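Local coordinates for protein Hen1 (Anabaena variabilis, PDB 3JWH) that binds S-adenosyl-L-homocysteine and, as a bacterial Hen1 methyltransferase domain, probably transfers a methyl group to the 2'-oxygen at the 3' end of RNA, at residues V33-C38 with A105-E110; T57-S62 with G91-Q96. One frame throughout, in Å; residues are numbered along the deposited sequence.

Contact 1. Residues V33-C38 with A105-E110; sequences VIDLGC and AATVIE. With SAH (S-adenosyl-L-homocysteine), chain C.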
ATOM      1  N   VAL A  33      -0.393   6.139  -9.386  1.00 15.40           N
ATOM      2  CA  VAL A  33      -0.078   5.442  -8.155  1.00 12.27           C
ATOM      3  C   VAL A  33       1.318   4.876  -8.011  1.00 11.47           C
ATOM      4  O   VAL A  33       1.884   4.324  -8.944  1.00 16.15           O
ATOM      5  CB  VAL A  33      -1.060   4.250  -7.930  1.00 13.24           C
ATOM      6  CG1 VAL A  33      -0.819   3.616  -6.540  1.00 10.40           C
ATOM      7  CG2 VAL A  33      -2.517   4.719  -8.104  1.00 11.48           C
ATOM      8  N   ILE A  34       1.848   4.986  -6.802  1.00 10.59           N
ATOM      9  CA  ILE A  34       3.140   4.433  -6.518  1.00 13.44           C
ATOM     10  C   ILE A  34       3.000   3.410  -5.397  1.00  8.46           C
ATOM     11  O   ILE A  34       2.545   3.721  -4.316  1.00  7.79           O
ATOM     12  CB  ILE A  34       4.172   5.534  -6.141  1.00 12.59           C
ATOM     13  CG1 ILE A  34       5.518   4.886  -5.838  1.00 15.74           C
ATOM     14  CG2 ILE A  34       3.709   6.319  -4.931  1.00 10.68           C
ATOM     15  CD1 ILE A  34       6.691   5.896  -5.730  1.00 19.14           C
ATOM     16  N   ASP A  35       3.417   2.180  -5.670  1.00 13.29           N
ATOM     17  CA  ASP A  35       3.339   1.098  -4.697  1.00 15.64           C
ATOM     18  C   ASP A  35       4.673   0.874  -3.971  1.00 13.79           C
ATOM     19  O   ASP A  35       5.619   0.327  -4.545  1.00 13.09           O
ATOM     20  CB  ASP A  35       2.897  -0.170  -5.414  1.00 18.18           C
ATOM     21  CG  ASP A  35       2.574  -1.294  -4.461  1.00 23.99           C
ATOM     22  OD1 ASP A  35       2.041  -1.015  -3.363  1.00 26.93           O
ATOM     23  OD2 ASP A  35       2.837  -2.461  -4.823  1.00 27.82           O
ATOM     24  N   LEU A  36       4.738   1.298  -2.717  1.00 14.25           N
ATOM     25  CA  LEU A  36       5.963   1.181  -1.927  1.00 17.43           C
ATOM     26  C   LEU A  36       6.089  -0.193  -1.260  1.00 18.25           C
ATOM     27  O   LEU A  36       5.284  -0.563  -0.424  1.00 17.49           O
ATOM     28  CB  LEU A  36       6.010   2.307  -0.892  1.00 15.97           C
ATOM     29  CG  LEU A  36       5.753   3.711  -1.469  1.00 16.82           C
ATOM     30  CD1 LEU A  36       5.539   4.702  -0.345  1.00 18.02           C
ATOM     31  CD2 LEU A  36       6.919   4.132  -2.358  1.00 19.19           C
ATOM     32  N   GLY A  37       7.126  -0.928  -1.637  1.00 20.44           N
ATOM     33  CA  GLY A  37       7.333  -2.266  -1.121  1.00 21.23           C
ATOM     34  C   GLY A  37       6.433  -3.132  -1.983  1.00 22.41           C
ATOM     35  O   GLY A  37       5.668  -3.955  -1.489  1.00 22.36           O
ATOM     36  N   CYS A  38       6.537  -2.941  -3.290  1.00 21.28           N
ATOM     37  CA  CYS A  38       5.703  -3.649  -4.253  1.00 22.30           C
ATOM     38  C   CYS A  38       5.881  -5.167  -4.358  1.00 23.46           C
ATOM     39  O   CYS A  38       5.020  -5.854  -4.904  1.00 26.16           O
ATOM     40  CB  CYS A  38       5.878  -3.013  -5.631  1.00 21.53           C
ATOM     41  SG  CYS A  38       7.479  -3.314  -6.380  1.00 18.34           S
ATOM     42  N   ALA A 105      -1.564   8.893  -5.244  1.00 16.85           N
ATOM     43  CA  ALA A 105      -1.628   7.996  -4.095  1.00 16.54           C
ATOM     44  C   ALA A 105      -0.422   7.083  -3.974  1.00 16.61           C
ATOM     45  O   ALA A 105       0.246   6.758  -4.957  1.00 18.77           O
ATOM     46  CB  ALA A 105      -2.900   7.142  -4.185  1.00 14.10           C
ATOM     47  N   ALA A 106      -0.154   6.686  -2.741  1.00 15.10           N
ATOM     48  CA  ALA A 106       0.911   5.764  -2.427  1.00 16.03           C
ATOM     49  C   ALA A 106       0.215   4.586  -1.726  1.00 16.68           C
ATOM     50  O   ALA A 106      -0.668   4.791  -0.891  1.00 12.95           O
ATOM     51  CB  ALA A 106       1.889   6.414  -1.481  1.00 12.96           C
ATOM     52  N   THR A 107       0.572   3.360  -2.077  1.00 16.22           N
ATOM     53  CA  THR A 107      -0.028   2.212  -1.395  1.00 15.81           C
ATOM     54  C   THR A 107       1.093   1.500  -0.667  1.00 13.85           C
ATOM     55  O   THR A 107       2.182   1.345  -1.198  1.00 12.59           O
ATOM     56  CB  THR A 107      -0.709   1.223  -2.374  1.00 15.11           C
ATOM     57  OG1 THR A 107       0.226   0.821  -3.388  1.00 18.43           O
ATOM     58  CG2 THR A 107      -1.937   1.856  -3.012  1.00 10.98           C
ATOM     59  N   VAL A 108       0.828   1.079   0.557  1.00 14.08           N
ATOM     60  CA  VAL A 108       1.817   0.384   1.371  1.00 12.88           C
ATOM     61  C   VAL A 108       1.043  -0.868   1.825  1.00 16.71           C
ATOM     62  O   VAL A 108       0.383  -0.863   2.870  1.00 13.16           O
ATOM     63  CB  VAL A 108       2.210   1.250   2.602  1.00 11.85           C
ATOM     64  CG1 VAL A 108       3.449   0.706   3.241  1.00 14.03           C
ATOM     65  CG2 VAL A 108       2.382   2.716   2.192  1.00 13.23           C
ATOM     66  N   ILE A 109       1.132  -1.928   1.033  1.00 18.63           N
ATOM     67  CA  ILE A 109       0.397  -3.164   1.279  1.00 21.29           C
ATOM     68  C   ILE A 109       1.183  -4.264   1.955  1.00 22.33           C
ATOM     69  O   ILE A 109       2.138  -4.802   1.388  1.00 25.05           O
ATOM     70  CB  ILE A 109      -0.152  -3.715  -0.036  1.00 22.40           C
ATOM     71  CG1 ILE A 109      -0.766  -2.576  -0.842  1.00 22.87           C
ATOM     72  CG2 ILE A 109      -1.223  -4.783   0.235  1.00 26.44           C
ATOM     73  CD1 ILE A 109      -1.880  -1.817  -0.120  1.00 22.65           C
ATOM     74  N   GLU A 110       0.772  -4.600   3.172  1.00 22.76           N
ATOM     75  CA  GLU A 110       1.441  -5.644   3.933  1.00 27.57           C
ATOM     76  C   GLU A 110       2.939  -5.346   3.998  1.00 29.25           C
ATOM     77  O   GLU A 110       3.780  -6.213   3.728  1.00 29.48           O
ATOM     78  CB  GLU A 110       1.196  -7.006   3.276  1.00 28.23           C
ATOM     79  CG  GLU A 110      -0.293  -7.290   2.969  1.00 33.73           C
ATOM     80  CD  GLU A 110      -1.197  -7.278   4.215  1.00 34.86           C
ATOM     81  OE1 GLU A 110      -1.028  -8.146   5.101  1.00 39.64           O
ATOM     82  OE2 GLU A 110      -2.081  -6.402   4.305  1.00 36.64           O
TER
HETATM   83  N   SAH C   1       3.037  -5.648  -1.208  1.00 50.52           N
HETATM   84  CA  SAH C   1       3.378  -6.965  -1.769  1.00 51.85           C
HETATM   85  CB  SAH C   1       3.992  -7.838  -0.673  1.00 49.42           C
HETATM   86  CG  SAH C   1       5.222  -7.156  -0.074  1.00 47.36           C
HETATM   87  SD  SAH C   1       6.003  -8.086   1.296  1.00 44.38           S
HETATM   88  C   SAH C   1       2.111  -7.645  -2.290  1.00 53.04           C
HETATM   89  O   SAH C   1       1.528  -8.420  -1.501  1.00 52.89           O
HETATM   90  OXT SAH C   1       1.758  -7.377  -3.460  1.00 55.73           O
HETATM   91  C5' SAH C   1       7.074  -6.740   1.917  1.00 39.44           C
HETATM   92  C4' SAH C   1       7.806  -6.040   0.770  1.00 35.87           C
HETATM   93  O4' SAH C   1       8.418  -4.841   1.278  1.00 35.05           O
HETATM   94  C3' SAH C   1       8.932  -6.930   0.235  1.00 34.27           C
HETATM   95  O3' SAH C   1       9.057  -6.761  -1.179  1.00 31.98           O
HETATM   96  C2' SAH C   1      10.148  -6.346   0.953  1.00 33.32           C
HETATM   97  O2' SAH C   1      11.321  -6.603   0.177  1.00 30.95           O
HETATM   98  C1' SAH C   1       9.788  -4.865   0.851  1.00 32.76           C
HETATM   99  N9  SAH C   1      10.592  -4.031   1.770  1.00 35.85           N
HETATM  100  C8  SAH C   1      10.825  -4.291   3.054  1.00 35.19           C
HETATM  101  N7  SAH C   1      11.556  -3.312   3.581  1.00 33.88           N
HETATM  102  C5  SAH C   1      11.792  -2.419   2.626  1.00 34.24           C
HETATM  103  C6  SAH C   1      12.483  -1.219   2.573  1.00 31.94           C
HETATM  104  N6  SAH C   1      13.100  -0.748   3.656  1.00 32.80           N
HETATM  105  N1  SAH C   1      12.533  -0.550   1.420  1.00 32.66           N
HETATM  106  C2  SAH C   1      11.934  -1.017   0.332  1.00 35.12           C
HETATM  107  N3  SAH C   1      11.270  -2.155   0.346  1.00 30.57           N
HETATM  108  C4  SAH C   1      11.178  -2.879   1.468  1.00 32.87           C
HETATM  109  O   HOH W   1       3.022  -2.089  -0.976  1.00 20.72           O

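Contact 2. Residues T57-S62 with G91-Q96; sequences TGVDVS and GALTYQ. With SAH (S-adenosyl-L-homocysteine), chain C.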
ATOM      1  N   THR A  57       3.777   2.905 -10.577  1.00 16.83           N
ATOM      2  CA  THR A  57       5.178   2.771 -10.229  1.00 16.64           C
ATOM      3  C   THR A  57       5.310   1.882  -9.008  1.00 14.45           C
ATOM      4  O   THR A  57       4.644   2.113  -8.016  1.00 13.48           O
ATOM      5  CB  THR A  57       5.834   4.121  -9.901  1.00 16.17           C
ATOM      6  OG1 THR A  57       5.885   4.927 -11.078  1.00 22.81           O
ATOM      7  CG2 THR A  57       7.246   3.900  -9.387  1.00 14.10           C
ATOM      8  N   GLY A  58       6.181   0.879  -9.092  1.00 17.68           N
ATOM      9  CA  GLY A  58       6.423  -0.028  -7.981  1.00 16.33           C
ATOM     10  C   GLY A  58       7.841   0.130  -7.459  1.00 17.54           C
ATOM     11  O   GLY A  58       8.789   0.162  -8.235  1.00 19.48           O
ATOM     12  N   VAL A  59       7.985   0.219  -6.140  1.00 18.90           N
ATOM     13  CA  VAL A  59       9.281   0.402  -5.507  1.00 16.70           C
ATOM     14  C   VAL A  59       9.583  -0.718  -4.513  1.00 17.89           C
ATOM     15  O   VAL A  59       8.728  -1.067  -3.716  1.00 17.70           O
ATOM     16  CB  VAL A  59       9.327   1.764  -4.727  1.00 15.76           C
ATOM     17  CG1 VAL A  59      10.721   1.984  -4.134  1.00 12.84           C
ATOM     18  CG2 VAL A  59       8.943   2.916  -5.650  1.00 12.61           C
ATOM     19  N   ASP A  60      10.792  -1.281  -4.560  1.00 16.89           N
ATOM     20  CA  ASP A  60      11.186  -2.317  -3.602  1.00 16.85           C
ATOM     21  C   ASP A  60      12.698  -2.344  -3.434  1.00 17.72           C
ATOM     22  O   ASP A  60      13.432  -2.055  -4.373  1.00 19.21           O
ATOM     23  CB  ASP A  60      10.711  -3.704  -4.046  1.00 19.04           C
ATOM     24  CG  ASP A  60      10.462  -4.631  -2.858  1.00 19.57           C
ATOM     25  OD1 ASP A  60      11.419  -5.224  -2.320  1.00 21.31           O
ATOM     26  OD2 ASP A  60       9.292  -4.737  -2.446  1.00 22.53           O
ATOM     27  N   VAL A  61      13.174  -2.696  -2.243  1.00 18.36           N
ATOM     28  CA  VAL A  61      14.612  -2.752  -2.026  1.00 17.23           C
ATOM     29  C   VAL A  61      15.206  -4.051  -2.561  1.00 18.34           C
ATOM     30  O   VAL A  61      16.415  -4.144  -2.826  1.00 16.20           O
ATOM     31  CB  VAL A  61      14.974  -2.567  -0.518  1.00 16.85           C
ATOM     32  CG1 VAL A  61      14.593  -3.781   0.293  1.00 14.41           C
ATOM     33  CG2 VAL A  61      16.470  -2.247  -0.379  1.00 17.67           C
ATOM     34  N   SER A  62      14.344  -5.053  -2.767  1.00 16.93           N
ATOM     35  CA  SER A  62      14.816  -6.338  -3.267  1.00 17.22           C
ATOM     36  C   SER A  62      14.872  -6.476  -4.797  1.00 19.45           C
ATOM     37  O   SER A  62      13.873  -6.294  -5.494  1.00 19.47           O
ATOM     38  CB  SER A  62      13.976  -7.463  -2.668  1.00 16.40           C
ATOM     39  OG  SER A  62      14.123  -8.644  -3.421  1.00 17.20           O
ATOM     40  N   GLY A  91      14.998   0.504  -4.470  1.00 21.56           N
ATOM     41  CA  GLY A  91      15.309   1.523  -3.485  1.00 21.28           C
ATOM     42  C   GLY A  91      14.691   1.213  -2.137  1.00 21.31           C
ATOM     43  O   GLY A  91      13.691   0.507  -2.061  1.00 24.92           O
ATOM     44  N   ALA A  92      15.298   1.727  -1.076  1.00 23.01           N
ATOM     45  CA  ALA A  92      14.801   1.539   0.277  1.00 24.61           C
ATOM     46  C   ALA A  92      13.693   2.558   0.535  1.00 25.51           C
ATOM     47  O   ALA A  92      13.723   3.667   0.005  1.00 27.18           O
ATOM     48  CB  ALA A  92      15.923   1.726   1.263  1.00 25.04           C
ATOM     49  N   LEU A  93      12.725   2.192   1.366  1.00 28.51           N
ATOM     50  CA  LEU A  93      11.588   3.070   1.648  1.00 27.96           C
ATOM     51  C   LEU A  93      11.901   4.148   2.659  1.00 28.60           C
ATOM     52  O   LEU A  93      11.143   5.103   2.822  1.00 29.16           O
ATOM     53  CB  LEU A  93      10.404   2.244   2.155  1.00 29.01           C
ATOM     54  CG  LEU A  93       9.869   1.171   1.201  1.00 28.49           C
ATOM     55  CD1 LEU A  93       8.795   0.340   1.895  1.00 28.76           C
ATOM     56  CD2 LEU A  93       9.324   1.831  -0.045  1.00 30.37           C
ATOM     57  N   THR A  94      13.029   4.000   3.332  1.00 28.45           N
ATOM     58  CA  THR A  94      13.417   4.947   4.357  1.00 28.68           C
ATOM     59  C   THR A  94      14.244   6.108   3.823  1.00 30.69           C
ATOM     60  O   THR A  94      14.659   6.980   4.585  1.00 32.88           O
ATOM     61  CB  THR A  94      14.201   4.225   5.454  1.00 27.62           C
ATOM     62  OG1 THR A  94      15.363   3.621   4.879  1.00 28.23           O
ATOM     63  CG2 THR A  94      13.341   3.140   6.088  1.00 23.84           C
ATOM     64  N   TYR A  95      14.481   6.133   2.520  1.00 31.50           N
ATOM     65  CA  TYR A  95      15.268   7.205   1.927  1.00 33.88           C
ATOM     66  C   TYR A  95      14.416   8.158   1.092  1.00 32.22           C
ATOM     67  O   TYR A  95      13.562   7.726   0.323  1.00 29.80           O
ATOM     68  CB  TYR A  95      16.371   6.619   1.059  1.00 38.07           C
ATOM     69  CG  TYR A  95      17.181   7.670   0.347  1.00 43.55           C
ATOM     70  CD1 TYR A  95      18.016   8.535   1.055  1.00 42.68           C
ATOM     71  CD2 TYR A  95      17.107   7.806  -1.042  1.00 45.59           C
ATOM     72  CE1 TYR A  95      18.760   9.509   0.398  1.00 46.47           C
ATOM     73  CE2 TYR A  95      17.848   8.778  -1.712  1.00 47.36           C
ATOM     74  CZ  TYR A  95      18.673   9.625  -0.987  1.00 47.97           C
ATOM     75  OH  TYR A  95      19.413  10.578  -1.657  1.00 49.55           O
ATOM     76  N   GLN A  96      14.663   9.455   1.246  1.00 32.35           N
ATOM     77  CA  GLN A  96      13.915  10.472   0.517  1.00 33.42           C
ATOM     78  C   GLN A  96      14.302  10.517  -0.943  1.00 33.22           C
ATOM     79  O   GLN A  96      15.207  11.260  -1.329  1.00 35.68           O
ATOM     80  CB  GLN A  96      14.146  11.842   1.125  1.00 35.72           C
ATOM     81  CG  GLN A  96      14.033  11.884   2.621  1.00 40.15           C
ATOM     82  CD  GLN A  96      13.910  13.303   3.129  1.00 44.46           C
ATOM     83  OE1 GLN A  96      14.551  14.219   2.601  1.00 46.89           O
ATOM     84  NE2 GLN A  96      13.086  13.498   4.157  1.00 45.94           N
TER
HETATM   85  N   SAH C   1       3.037  -5.648  -1.208  1.00 50.52           N
HETATM   86  CA  SAH C   1       3.378  -6.965  -1.769  1.00 51.85           C
HETATM   87  CB  SAH C   1       3.992  -7.838  -0.673  1.00 49.42           C
HETATM   88  CG  SAH C   1       5.222  -7.156  -0.074  1.00 47.36           C
HETATM   89  SD  SAH C   1       6.003  -8.086   1.296  1.00 44.38           S
HETATM   90  C   SAH C   1       2.111  -7.645  -2.290  1.00 53.04           C
HETATM   91  O   SAH C   1       1.528  -8.420  -1.501  1.00 52.89           O
HETATM   92  OXT SAH C   1       1.758  -7.377  -3.460  1.00 55.73           O
HETATM   93  C5' SAH C   1       7.074  -6.740   1.917  1.00 39.44           C
HETATM   94  C4' SAH C   1       7.806  -6.040   0.770  1.00 35.87           C
HETATM   95  O4' SAH C   1       8.418  -4.841   1.278  1.00 35.05           O
HETATM   96  C3' SAH C   1       8.932  -6.930   0.235  1.00 34.27           C
HETATM   97  O3' SAH C   1       9.057  -6.761  -1.179  1.00 31.98           O
HETATM   98  C2' SAH C   1      10.148  -6.346   0.953  1.00 33.32           C
HETATM   99  O2' SAH C   1      11.321  -6.603   0.177  1.00 30.95           O
HETATM  100  C1' SAH C   1       9.788  -4.865   0.851  1.00 32.76           C
HETATM  101  N9  SAH C   1      10.592  -4.031   1.770  1.00 35.85           N
HETATM  102  C8  SAH C   1      10.825  -4.291   3.054  1.00 35.19           C
HETATM  103  N7  SAH C   1      11.556  -3.312   3.581  1.00 33.88           N
HETATM  104  C5  SAH C   1      11.792  -2.419   2.626  1.00 34.24           C
HETATM  105  C6  SAH C   1      12.483  -1.219   2.573  1.00 31.94           C
HETATM  106  N6  SAH C   1      13.100  -0.748   3.656  1.00 32.80           N
HETATM  107  N1  SAH C   1      12.533  -0.550   1.420  1.00 32.66           N
HETATM  108  C2  SAH C   1      11.934  -1.017   0.332  1.00 35.12           C
HETATM  109  N3  SAH C   1      11.270  -2.155   0.346  1.00 30.57           N
HETATM  110  C4  SAH C   1      11.178  -2.879   1.468  1.00 32.87           C

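Contact 1. Residues V33-C38 with A105-E110
Thr107 and Asp35 form the polar side-chain pair of this contact, crossing obliquely on one face of two parallel strands. Thr107 OG1 donates to Asp35 OD1 at 2.6 Å, coming from above the carboxylate plane, 36° out of it. The threonine's chi1 of 54° sets OG1 between its own N and carbonyl carbon and turns the methyl back along the strand. There CG2 meets Val33 CG1 at 4.1 Å, the two branches crossing at about a right angle. Helices 13-27 and 42-49 cover this face, Val21 and Leu43 both packing on Thr107. On the other face, Ile34 lays CG2 on Ala106 CB (3.9 Å) while its longer branch leads away, and Leu36 CD1 touches the same methyl.

Beneath the side chains the parallel register is fixed by Ile34 N to Ala105 O, Thr107 N to Ile34 O and Leu36 N to Thr107 O, each 3.0 Å. Beyond Leu36 direct pairing gives way to a water, which accepts from Ile109 N (2.8 Å) and lies within donating distance of Asp35 OD1 and Leu36 O. Past it, the amino N of S-adenosyl-L-homocysteine donates to Gly37 O at 3.1 Å and Ile109 O at 2.9 Å. Gly37 has a positive phi, and a CB there would run into the ribose O4', as fits the glycine-rich loop of Rossmann-like methyltransferases.

The buried Asp35 carboxylate thus has a hydroxyl and probably a water to offset its charge, and the carbonyl oxygens of Ile109, ending its strand, and Gly37, in the loop after the other, would favour a protonated ligand amine.

Contact 2. Residues T57-S62 with G91-Q96
An off-plane backbone hydrogen bond joins these segments: Gly91 N donates to Asp60 O at 3.0 Å from well above the carbonyl plane (53° out of it), with a C=O...N angle of 123°. Past this link the chains diverge around the adenine of S-adenosyl-L-homocysteine. Val61 CG1 lies over one face, 3.7 Å from the ligand's N3, while Leu93 CD1 covers the opposite face, 3.8 Å from C2. Leu93 N also donates to adenine N1 at 2.7 Å. Cut back to an alanine, Leu93 would lose the CG and CD1 cover over this face, and the base would probably be less firmly sandwiched against Val61, although the backbone bond to N1 could remain.

The CB of Asp60 points away from residues 91-96, and CG, roughly anti to N (chi1 -151°), carries the carboxylate to the ribose. OD1 takes ribose O2' at 2.9 Å and, through its anti lone pair, Ser62 N at 3.0 Å, an Asx turn; O3' approaches OD2 at a doubtfully short 2.4 Å. An acidic residue ending the second strand and gripping the ribose is a hallmark of Rossmann-like methyltransferases.

Ser62 then N-caps helix 63-73, Val59 packs on Leu36 of strand 32-36, and Leu93 reaches Phe123 of helix 117-131.

From the N terminus the chain lays down strand 32-36, turns through Gly37 and Cys38, and returns by helix 42-49 to strand 55-60. After helix 63-73 and edge strand 86-90, residues 91-96 run on past the strand, and their first part meets the end of 57-62 to close contact 2, a loop of 28 intervening residues. Contact 1 closes only when strand 105-109 enters on the far side of strand 32-36, so its 66-residue loop contains contact 2 entirely and the two do not cross. Strand 32-36 is common ground: Asp35 N lies 2.6 Å from Thr57 O and Gly37 N 2.6 Å from Val59 O, both probable hydrogen bonds. One ligand spans both contacts.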